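Local coordinates for transcriptional regulator, LuxR family (Burkholderia thailandensis, PDB 3MQQ), which probably regulates transcription by binding DNA through a LuxR-type helix-turn-helix region, the part described being its PAS domain, at residues 17-27 / 39-50; 31-39 / 80-88. One frame throughout, in Å; residues are numbered along the deposited sequence. Where two conformers were deposited one is given.

Both contacts tie the helical connection of the PAS domain to its antiparallel sheet, one at each outermost strand. Interaction 1 joins strand 23-27 and its hairpin partner to the segment 39-50, chiefly by backbone hydrogen bonds with I24 and F47 buried beneath them and glycine and arginine at the surface. Interaction 2 fastens the end of helix 29-34 to the hairpin between strands 74-81 and 87-96, where arginine side chains bond helix-end carbonyls above an aromatic pair. The two meet where the backbone of L50 bonds to that of K81 and where V17 packs on L31, and R39 belongs to a segment of each.

Interaction 1. Residues 17-27 / 39-50; sequences VLSRDRVIEDC and RADLIGRSFEVL. With NA (sodium ion), chain K; EOH (ethanol), chain H.
The first beta hairpin of the PAS sheet, turning through a type I' turn at R20-V23, is bound along its second strand by the segment leading out of helix 39-42. A single bridge, V23 with S46, sets the register. F47 N donates to R22 O (2.8 Å), and I24 N to R45 O, almost straight at 179°. In the type II turn L42-R45, G44 N bonds I24 O (2.7 Å); G44 has positive phi, which glycine adopts easily. Below these bonds I24 points inward; its CG1, anti to the carbonyl carbon (chi1 -63°), meets F47 CE1 at 3.8 Å, while CD1 reaches L42 CD2. V17 CG1 touches the far end of the F47 ring at CZ (3.7 Å), so branched aliphatic chains hold the buried aromatic, itself edge-to-face with W108. At the other end R39 bends at chi3 and makes a weak bond from NE to C27 O, plus a long, weak salt bridge from NH2 to D26 OD1 (3.3 Å); D26 OD2 bonds Y5 of the second subunit. S19 OG binds the sodium ion with the carbonyls of L103 and A104. An antiparallel sheet of order 2-1-5-4-3, with a helical connection after its second strand, is characteristic of PAS domains.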
loop_
_atom_site.group_PDB
_atom_site.type_symbol
_atom_site.label_atom_id
_atom_site.label_comp_id
_atom_site.label_asym_id
_atom_site.label_seq_id
_atom_site.Cartn_x
_atom_site.Cartn_y
_atom_site.Cartn_z
ATOM N N VAL B 17 -7.708 3.957 2.638
ATOM C CA VAL B 17 -9.046 4.235 3.205
ATOM C C VAL B 17 -9.101 3.679 4.594
ATOM O O VAL B 17 -8.693 2.545 4.815
ATOM C CB VAL B 17 -10.214 3.565 2.384
ATOM C CG1 VAL B 17 -11.560 3.564 3.171
ATOM C CG2 VAL B 17 -10.385 4.211 1.014
ATOM N N LEU B 18 -9.616 4.472 5.541
ATOM C CA LEU B 18 -10.092 3.961 6.836
ATOM C C LEU B 18 -11.603 3.779 6.690
ATOM O O LEU B 18 -12.296 4.737 6.391
ATOM C CB LEU B 18 -9.751 4.939 7.977
ATOM C CG LEU B 18 -8.328 5.472 7.961
ATOM C CD1 LEU B 18 -8.087 6.439 9.159
ATOM C CD2 LEU B 18 -7.344 4.290 8.003
ATOM N N SER B 19 -12.079 2.534 6.787
ATOM C CA SER B 19 -13.493 2.230 6.482
ATOM C C SER B 19 -14.254 1.844 7.745
ATOM O O SER B 19 -13.676 1.604 8.833
ATOM C CB SER B 19 -13.581 1.092 5.467
ATOM O OG SER B 19 -13.228 -0.148 6.107
ATOM N N ARG B 20 -15.575 1.824 7.592
ATOM C CA ARG B 20 -16.471 1.249 8.607
ATOM C C ARG B 20 -17.749 0.874 7.880
ATOM O O ARG B 20 -18.337 1.710 7.189
ATOM C CB ARG B 20 -16.722 2.233 9.754
ATOM C CG ARG B 20 -17.559 1.667 10.861
ATOM C CD ARG B 20 -17.233 2.358 12.188
ATOM N NE ARG B 20 -17.671 3.755 12.304
ATOM C CZ ARG B 20 -18.705 4.321 11.673
ATOM N NH1 ARG B 20 -18.989 5.594 11.905
ATOM N NH2 ARG B 20 -19.446 3.647 10.802
ATOM N N ASP B 21 -18.142 -0.393 8.007
ATOM C CA ASP B 21 -19.328 -0.938 7.323
ATOM C C ASP B 21 -19.411 -0.589 5.825
ATOM O O ASP B 21 -20.476 -0.225 5.300
ATOM C CB ASP B 21 -20.581 -0.512 8.081
ATOM C CG ASP B 21 -20.527 -0.905 9.541
ATOM O OD1 ASP B 21 -19.890 -1.935 9.868
ATOM O OD2 ASP B 21 -21.121 -0.187 10.361
ATOM N N ARG B 22 -18.267 -0.721 5.164
ATOM C CA ARG B 22 -18.119 -0.510 3.725
ATOM C C ARG B 22 -18.347 0.945 3.314
ATOM O O ARG B 22 -18.679 1.213 2.158
ATOM C CB ARG B 22 -18.964 -1.485 2.869
ATOM C CG ARG B 22 -18.904 -2.954 3.323
ATOM C CD ARG B 22 -19.603 -3.848 2.318
ATOM N NE ARG B 22 -18.763 -4.065 1.141
ATOM C CZ ARG B 22 -19.152 -4.722 0.051
ATOM N NH1 ARG B 22 -18.318 -4.877 -0.979
ATOM N NH2 ARG B 22 -20.369 -5.218 -0.007
ATOM N N VAL B 23 -18.205 1.859 4.282
ATOM C CA VAL B 23 -18.227 3.284 4.027
ATOM C C VAL B 23 -16.816 3.856 4.247
ATOM O O VAL B 23 -16.111 3.465 5.184
ATOM C CB VAL B 23 -19.225 3.996 4.939
ATOM C CG1 VAL B 23 -19.184 5.539 4.715
ATOM C CG2 VAL B 23 -20.634 3.452 4.649
ATOM N N ILE B 24 -16.413 4.782 3.380
ATOM C CA ILE B 24 -15.115 5.440 3.509
ATOM C C ILE B 24 -15.205 6.511 4.605
ATOM O O ILE B 24 -15.905 7.500 4.430
ATOM C CB ILE B 24 -14.737 6.139 2.212
ATOM C CG1 ILE B 24 -14.573 5.122 1.057
ATOM C CG2 ILE B 24 -13.502 7.024 2.415
ATOM C CD1 ILE B 24 -14.347 5.826 -0.315
ATOM N N GLU B 25 -14.517 6.309 5.731
ATOM C CA GLU B 25 -14.526 7.301 6.811
ATOM C C GLU B 25 -13.396 8.319 6.652
ATOM O O GLU B 25 -13.529 9.486 7.056
ATOM C CB GLU B 25 -14.473 6.625 8.181
ATOM C CG GLU B 25 -15.535 5.565 8.371
ATOM C CD GLU B 25 -16.893 6.154 8.688
ATOM O OE1 GLU B 25 -17.260 6.156 9.874
ATOM O OE2 GLU B 25 -17.584 6.620 7.762
ATOM N N ASP B 26 -12.289 7.879 6.049
ATOM C CA ASP B 26 -11.191 8.784 5.743
ATOM C C ASP B 26 -10.445 8.204 4.567
ATOM O O ASP B 26 -10.492 6.998 4.342
ATOM C CB ASP B 26 -10.273 8.978 6.958
ATOM C CG ASP B 26 -9.363 10.188 6.835
ATOM O OD1 ASP B 26 -9.486 10.996 5.882
ATOM O OD2 ASP B 26 -8.511 10.358 7.734
ATOM N N CYS B 27 -9.794 9.072 3.798
ATOM C CA CYS B 27 -9.008 8.602 2.675
ATOM C C CYS B 27 -7.951 9.644 2.355
ATOM O O CYS B 27 -7.971 10.786 2.856
ATOM C CB CYS B 27 -9.885 8.291 1.423
ATOM S SG CYS B 27 -10.536 9.772 0.541
ATOM N N ARG B 39 -11.301 14.463 -2.380
ATOM C CA ARG B 39 -11.457 13.698 -1.142
ATOM C C ARG B 39 -12.843 13.926 -0.540
ATOM O O ARG B 39 -13.474 12.990 -0.057
ATOM C CB ARG B 39 -10.396 14.104 -0.112
ATOM C CG ARG B 39 -8.994 13.572 -0.341
ATOM C CD ARG B 39 -8.127 13.841 0.913
ATOM N NE ARG B 39 -8.810 13.479 2.160
ATOM C CZ ARG B 39 -8.925 14.269 3.222
ATOM N NH1 ARG B 39 -8.383 15.483 3.224
ATOM N NH2 ARG B 39 -9.572 13.836 4.297
ATOM N N ALA B 40 -13.309 15.175 -0.590
ATOM C CA ALA B 40 -14.644 15.527 -0.100
ATOM C C ALA B 40 -15.739 14.697 -0.768
ATOM O O ALA B 40 -16.776 14.447 -0.153
ATOM C CB ALA B 40 -14.913 17.006 -0.306
ATOM N N ASP B 41 -15.532 14.288 -2.018
ATOM C CA ASP B 41 -16.522 13.449 -2.724
ATOM C C ASP B 41 -16.579 12.027 -2.163
ATOM O O ASP B 41 -17.576 11.336 -2.329
ATOM C CB ASP B 41 -16.261 13.391 -4.237
ATOM C CG ASP B 41 -16.408 14.754 -4.920
ATOM O OD1 ASP B 41 -17.409 15.472 -4.671
ATOM O OD2 ASP B 41 -15.513 15.107 -5.713
ATOM N N LEU B 42 -15.506 11.606 -1.491
ATOM C CA LEU B 42 -15.377 10.221 -1.048
ATOM C C LEU B 42 -15.664 10.032 0.428
ATOM O O LEU B 42 -16.069 8.950 0.850
ATOM C CB LEU B 42 -13.990 9.657 -1.412
ATOM C CG LEU B 42 -13.780 9.454 -2.919
ATOM C CD1 LEU B 42 -12.316 9.361 -3.268
ATOM C CD2 LEU B 42 -14.515 8.186 -3.328
ATOM N N ILE B 43 -15.424 11.063 1.220
ATOM C CA ILE B 43 -15.669 10.965 2.651
ATOM C C ILE B 43 -17.154 10.736 2.943
ATOM O O ILE B 43 -18.020 11.547 2.595
ATOM C CB ILE B 43 -15.175 12.209 3.392
ATOM C CG1 ILE B 43 -13.678 12.397 3.133
ATOM C CG2 ILE B 43 -15.500 12.116 4.888
ATOM C CD1 ILE B 43 -12.819 11.275 3.630
ATOM N N GLY B 44 -17.432 9.608 3.584
ATOM C CA GLY B 44 -18.796 9.247 3.940
ATOM C C GLY B 44 -19.516 8.620 2.772
ATOM O O GLY B 44 -20.719 8.491 2.795
ATOM N N ARG B 45 -18.765 8.233 1.744
ATOM C CA ARG B 45 -19.322 7.525 0.591
ATOM C C ARG B 45 -19.240 6.011 0.775
ATOM O O ARG B 45 -18.174 5.501 1.189
ATOM C CB ARG B 45 -18.574 7.967 -0.691
ATOM C CG ARG B 45 -19.341 7.701 -1.967
ATOM C CD ARG B 45 -20.526 8.681 -2.146
ATOM N NE ARG B 45 -20.051 9.944 -2.679
ATOM C CZ ARG B 45 -20.740 10.768 -3.464
ATOM N NH1 ARG B 45 -21.987 10.481 -3.865
ATOM N NH2 ARG B 45 -20.182 11.896 -3.861
ATOM N N SER B 46 -20.343 5.296 0.498
ATOM C CA SER B 46 -20.277 3.816 0.396
ATOM C C SER B 46 -19.264 3.399 -0.680
ATOM O O SER B 46 -19.201 4.020 -1.737
ATOM C CB SER B 46 -21.633 3.209 0.038
ATOM O OG SER B 46 -21.488 1.798 -0.126
ATOM N N PHE B 47 -18.460 2.371 -0.411
ATOM C CA PHE B 47 -17.628 1.758 -1.453
ATOM C C PHE B 47 -18.437 1.397 -2.694
ATOM O O PHE B 47 -17.885 1.313 -3.779
ATOM C CB PHE B 47 -16.994 0.492 -0.923
ATOM C CG PHE B 47 -15.754 0.700 -0.106
ATOM C CD1 PHE B 47 -14.693 1.500 -0.563
ATOM C CD2 PHE B 47 -15.603 0.013 1.074
ATOM C CE1 PHE B 47 -13.518 1.624 0.200
ATOM C CE2 PHE B 47 -14.426 0.124 1.843
ATOM C CZ PHE B 47 -13.393 0.929 1.406
ATOM N N GLU B 48 -19.748 1.178 -2.549
ATOM C CA GLU B 48 -20.594 0.746 -3.697
ATOM C C GLU B 48 -20.407 1.606 -4.957
ATOM O O GLU B 48 -20.470 1.108 -6.097
ATOM C CB GLU B 48 -22.077 0.772 -3.261
ATOM C CG GLU B 48 -23.151 0.319 -4.289
ATOM C CD GLU B 48 -24.585 0.404 -3.717
ATOM O OE1 GLU B 48 -25.522 -0.108 -4.368
ATOM O OE2 GLU B 48 -24.788 0.988 -2.616
ATOM N N VAL B 49 -20.170 2.899 -4.749
ATOM C CA VAL B 49 -20.054 3.842 -5.877
ATOM C C VAL B 49 -18.768 3.649 -6.703
ATOM O O VAL B 49 -18.666 4.141 -7.817
ATOM C CB VAL B 49 -20.262 5.334 -5.432
ATOM C CG1 VAL B 49 -21.625 5.509 -4.823
ATOM C CG2 VAL B 49 -19.174 5.836 -4.473
ATOM N N LEU B 50 -17.805 2.944 -6.124
ATOM C CA LEU B 50 -16.502 2.750 -6.732
ATOM C C LEU B 50 -16.540 1.493 -7.584
ATOM O O LEU B 50 -15.641 1.250 -8.347
ATOM C CB LEU B 50 -15.402 2.629 -5.675
ATOM C CG LEU B 50 -15.240 3.727 -4.621
ATOM C CD1 LEU B 50 -14.194 3.284 -3.593
ATOM C CD2 LEU B 50 -14.886 5.077 -5.227
HETATM NA NA NA K . -15.590 -1.550 6.005
HETATM C C1 EOH H . -15.224 -3.257 0.216
HETATM C C2 EOH H . -16.115 -3.486 1.403
HETATM O O EOH H . -15.924 -3.465 -0.973
HETATM O O HOH W 1 -21.775 0.799 2.182
HETATM O O HOH W 2 -15.159 -2.894 3.705
#

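Interaction 2. Residues 31-39 / 80-88; sequences LAAIFRCAR and MKRAGGELF. With EOH (ethanol), chain I.
R82 NH1 is held by two oxygens: it donates to I34 O (2.8 Å), in the carbonyl plane and on a lone pair, and forms a salt bridge with D112. I34 closes helix 29-34, which a Schellman motif ends with R36 at its positive-phi C' position, and here the PAS helical connection meets the hairpin between strands 74-81 and 87-96. One residue on, F35 O accepts from A83 N (2.9 Å), so side chain and backbone of the hairpin bond successive carbonyls. R82, extended from CG to NE, suits this reach, and its NE pairs with E86 OE1; the two carboxylates probably offset the charge of R82, which lets a second arginine lie against it. That one is R36, whose bend at chi2 (-68°) lays its guanidinium flat on R82, centres 3.8 Å apart and planes at 12°. R36 NH1 is tethered to A33 O, which R36 N reaches from the opposite face of the carbonyl, and donates to an ethanol, probably from the crystallisation liquor. F88 CG lies over the other face of the R82 guanidinium. Below, F88 turns its edge to the face of F35 in an offset edge-to-face pair, centroids 5.4 Å apart and planes at 71°. Flat aromatics thus fill the interior beneath the charged layer. The methyl CG2 of I34 touches F88 CZ, 3.4 Å away.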
loop_
_atom_site.group_PDB
_atom_site.type_symbol
_atom_site.label_atom_id
_atom_site.label_comp_id
_atom_site.label_asym_id
_atom_site.label_seq_id
_atom_site.Cartn_x
_atom_site.Cartn_y
_atom_site.Cartn_z
ATOM N N LEU B 31 -6.168 8.232 -3.312
ATOM C CA LEU B 31 -7.470 7.584 -3.603
ATOM C C LEU B 31 -8.342 8.492 -4.470
ATOM O O LEU B 31 -8.944 8.030 -5.463
ATOM C CB LEU B 31 -8.215 7.194 -2.325
ATOM C CG LEU B 31 -9.461 6.385 -2.722
ATOM C CD1 LEU B 31 -9.109 4.923 -3.071
ATOM C CD2 LEU B 31 -10.548 6.472 -1.661
ATOM N N ALA B 32 -8.407 9.772 -4.109
ATOM C CA ALA B 32 -9.122 10.794 -4.884
ATOM C C ALA B 32 -8.614 10.842 -6.330
ATOM O O ALA B 32 -9.410 10.917 -7.272
ATOM C CB ALA B 32 -8.992 12.153 -4.232
ATOM N N ALA B 33 -7.290 10.790 -6.487
ATOM C CA ALA B 33 -6.661 10.840 -7.805
ATOM C C ALA B 33 -7.104 9.648 -8.636
ATOM O O ALA B 33 -7.526 9.821 -9.787
ATOM C CB ALA B 33 -5.116 10.914 -7.692
ATOM N N ILE B 34 -7.053 8.455 -8.031
ATOM C CA ILE B 34 -7.395 7.235 -8.759
ATOM C C ILE B 34 -8.829 7.326 -9.272
ATOM O O ILE B 34 -9.113 6.992 -10.439
ATOM C CB ILE B 34 -7.235 5.978 -7.875
ATOM C CG1 ILE B 34 -5.760 5.751 -7.488
ATOM C CG2 ILE B 34 -7.839 4.751 -8.567
ATOM C CD1 ILE B 34 -5.562 4.761 -6.323
ATOM N N PHE B 35 -9.724 7.807 -8.412
ATOM C CA PHE B 35 -11.146 7.856 -8.752
ATOM C C PHE B 35 -11.612 9.162 -9.397
ATOM O O PHE B 35 -12.809 9.387 -9.588
ATOM C CB PHE B 35 -11.997 7.411 -7.553
ATOM C CG PHE B 35 -11.905 5.942 -7.303
ATOM C CD1 PHE B 35 -12.681 5.048 -8.043
ATOM C CD2 PHE B 35 -10.974 5.436 -6.402
ATOM C CE1 PHE B 35 -12.560 3.664 -7.840
ATOM C CE2 PHE B 35 -10.857 4.074 -6.176
ATOM C CZ PHE B 35 -11.646 3.184 -6.919
ATOM N N ARG B 36 -10.636 9.993 -9.759
ATOM C CA ARG B 36 -10.865 11.258 -10.464
ATOM C C ARG B 36 -11.907 12.152 -9.810
ATOM O O ARG B 36 -12.810 12.673 -10.491
ATOM C CB ARG B 36 -11.261 11.004 -11.934
ATOM C CG ARG B 36 -10.421 9.981 -12.668
ATOM C CD ARG B 36 -8.976 10.425 -12.915
ATOM N NE ARG B 36 -8.280 9.567 -13.884
ATOM C CZ ARG B 36 -7.251 8.768 -13.600
ATOM N NH1 ARG B 36 -6.752 8.705 -12.371
ATOM N NH2 ARG B 36 -6.699 8.046 -14.566
ATOM N N CYS B 37 -11.764 12.358 -8.500
ATOM C CA CYS B 37 -12.659 13.251 -7.762
ATOM C C CYS B 37 -11.899 13.927 -6.626
ATOM O O CYS B 37 -10.679 13.802 -6.545
ATOM C CB CYS B 37 -13.833 12.462 -7.204
ATOM S SG CYS B 37 -13.320 11.103 -6.144
ATOM N N ALA B 38 -12.620 14.651 -5.772
ATOM C CA ALA B 38 -12.024 15.245 -4.569
ATOM C C ALA B 38 -12.183 14.323 -3.368
ATOM O O ALA B 38 -13.107 13.512 -3.321
ATOM C CB ALA B 38 -12.654 16.564 -4.277
ATOM N N ARG B 39 -11.301 14.463 -2.380
ATOM C CA ARG B 39 -11.457 13.698 -1.142
ATOM C C ARG B 39 -12.843 13.926 -0.540
ATOM O O ARG B 39 -13.474 12.990 -0.057
ATOM C CB ARG B 39 -10.396 14.104 -0.112
ATOM C CG ARG B 39 -8.994 13.572 -0.341
ATOM C CD ARG B 39 -8.127 13.841 0.913
ATOM N NE ARG B 39 -8.810 13.479 2.160
ATOM C CZ ARG B 39 -8.925 14.269 3.222
ATOM N NH1 ARG B 39 -8.383 15.483 3.224
ATOM N NH2 ARG B 39 -9.572 13.836 4.297
HETATM N N MSE B 80 -12.816 -1.617 -11.204
HETATM C CA MSE B 80 -13.536 -0.579 -10.498
HETATM C C MSE B 80 -13.912 0.544 -11.453
HETATM O O MSE B 80 -13.566 0.489 -12.628
HETATM C CB MSE B 80 -12.687 -0.074 -9.311
HETATM C CG MSE B 80 -12.312 -1.231 -8.362
HETATM SE SE MSE B 80 -13.835 -1.948 -7.405
HETATM C CE MSE B 80 -13.864 -0.699 -5.915
ATOM N N LYS B 81 -14.634 1.527 -10.929
ATOM C CA LYS B 81 -15.221 2.612 -11.709
ATOM C C LYS B 81 -14.802 3.999 -11.201
ATOM O O LYS B 81 -15.135 4.393 -10.078
ATOM C CB LYS B 81 -16.753 2.490 -11.677
ATOM C CG LYS B 81 -17.459 3.433 -12.646
ATOM C CD LYS B 81 -18.959 3.174 -12.650
ATOM C CE LYS B 81 -19.598 3.694 -11.374
ATOM N NZ LYS B 81 -19.010 5.012 -11.052
ATOM N N ARG B 82 -14.123 4.767 -12.053
ATOM C CA ARG B 82 -13.794 6.163 -11.730
ATOM C C ARG B 82 -15.041 7.052 -11.762
ATOM O O ARG B 82 -16.032 6.711 -12.408
ATOM C CB ARG B 82 -12.722 6.714 -12.692
ATOM C CG ARG B 82 -11.505 5.812 -12.886
ATOM C CD ARG B 82 -10.432 6.494 -13.741
ATOM N NE ARG B 82 -9.485 5.573 -14.374
ATOM C CZ ARG B 82 -8.363 5.137 -13.805
ATOM N NH1 ARG B 82 -8.050 5.515 -12.556
ATOM N NH2 ARG B 82 -7.563 4.324 -14.471
ATOM N N ALA B 83 -15.011 8.166 -11.034
ATOM C CA ALA B 83 -16.037 9.193 -11.203
ATOM C C ALA B 83 -16.137 9.512 -12.697
ATOM O O ALA B 83 -15.122 9.729 -13.363
ATOM C CB ALA B 83 -15.703 10.452 -10.390
ATOM N N GLY B 84 -17.352 9.495 -13.229
ATOM C CA GLY B 84 -17.548 9.733 -14.662
ATOM C C GLY B 84 -17.671 8.446 -15.461
ATOM O O GLY B 84 -17.967 8.476 -16.660
ATOM N N GLY B 85 -17.439 7.312 -14.804
ATOM C CA GLY B 85 -17.759 6.008 -15.398
ATOM C C GLY B 85 -16.653 5.136 -15.978
ATOM O O GLY B 85 -16.893 3.961 -16.262
ATOM N N GLU B 86 -15.443 5.667 -16.154
ATOM C CA GLU B 86 -14.368 4.848 -16.748
ATOM C C GLU B 86 -14.051 3.640 -15.878
ATOM O O GLU B 86 -13.791 3.788 -14.686
ATOM C CB GLU B 86 -13.070 5.632 -16.993
ATOM C CG GLU B 86 -11.965 4.758 -17.602
ATOM C CD GLU B 86 -10.674 5.512 -17.935
ATOM O OE1 GLU B 86 -10.070 6.129 -17.029
ATOM O OE2 GLU B 86 -10.256 5.465 -19.111
ATOM N N LEU B 87 -14.063 2.464 -16.496
ATOM C CA LEU B 87 -13.740 1.219 -15.803
ATOM C C LEU B 87 -12.237 0.949 -15.904
ATOM O O LEU B 87 -11.609 1.197 -16.951
ATOM C CB LEU B 87 -14.587 0.055 -16.369
ATOM C CG LEU B 87 -16.111 0.232 -16.249
ATOM C CD1 LEU B 87 -16.863 -0.934 -16.880
ATOM C CD2 LEU B 87 -16.570 0.429 -14.796
ATOM N N PHE B 88 -11.654 0.481 -14.806
ATOM C CA PHE B 88 -10.204 0.274 -14.759
ATOM C C PHE B 88 -9.874 -0.824 -13.781
ATOM O O PHE B 88 -10.673 -1.151 -12.901
ATOM C CB PHE B 88 -9.478 1.566 -14.358
ATOM C CG PHE B 88 -9.627 1.918 -12.907
ATOM C CD1 PHE B 88 -8.552 1.758 -12.019
ATOM C CD2 PHE B 88 -10.838 2.425 -12.419
ATOM C CE1 PHE B 88 -8.685 2.099 -10.683
ATOM C CE2 PHE B 88 -10.978 2.755 -11.065
ATOM C CZ PHE B 88 -9.911 2.594 -10.206
HETATM C C1 EOH I . -4.366 7.779 -10.214
HETATM C C2 EOH I . -2.855 7.986 -10.152
HETATM O O EOH I . -4.856 6.886 -11.213
#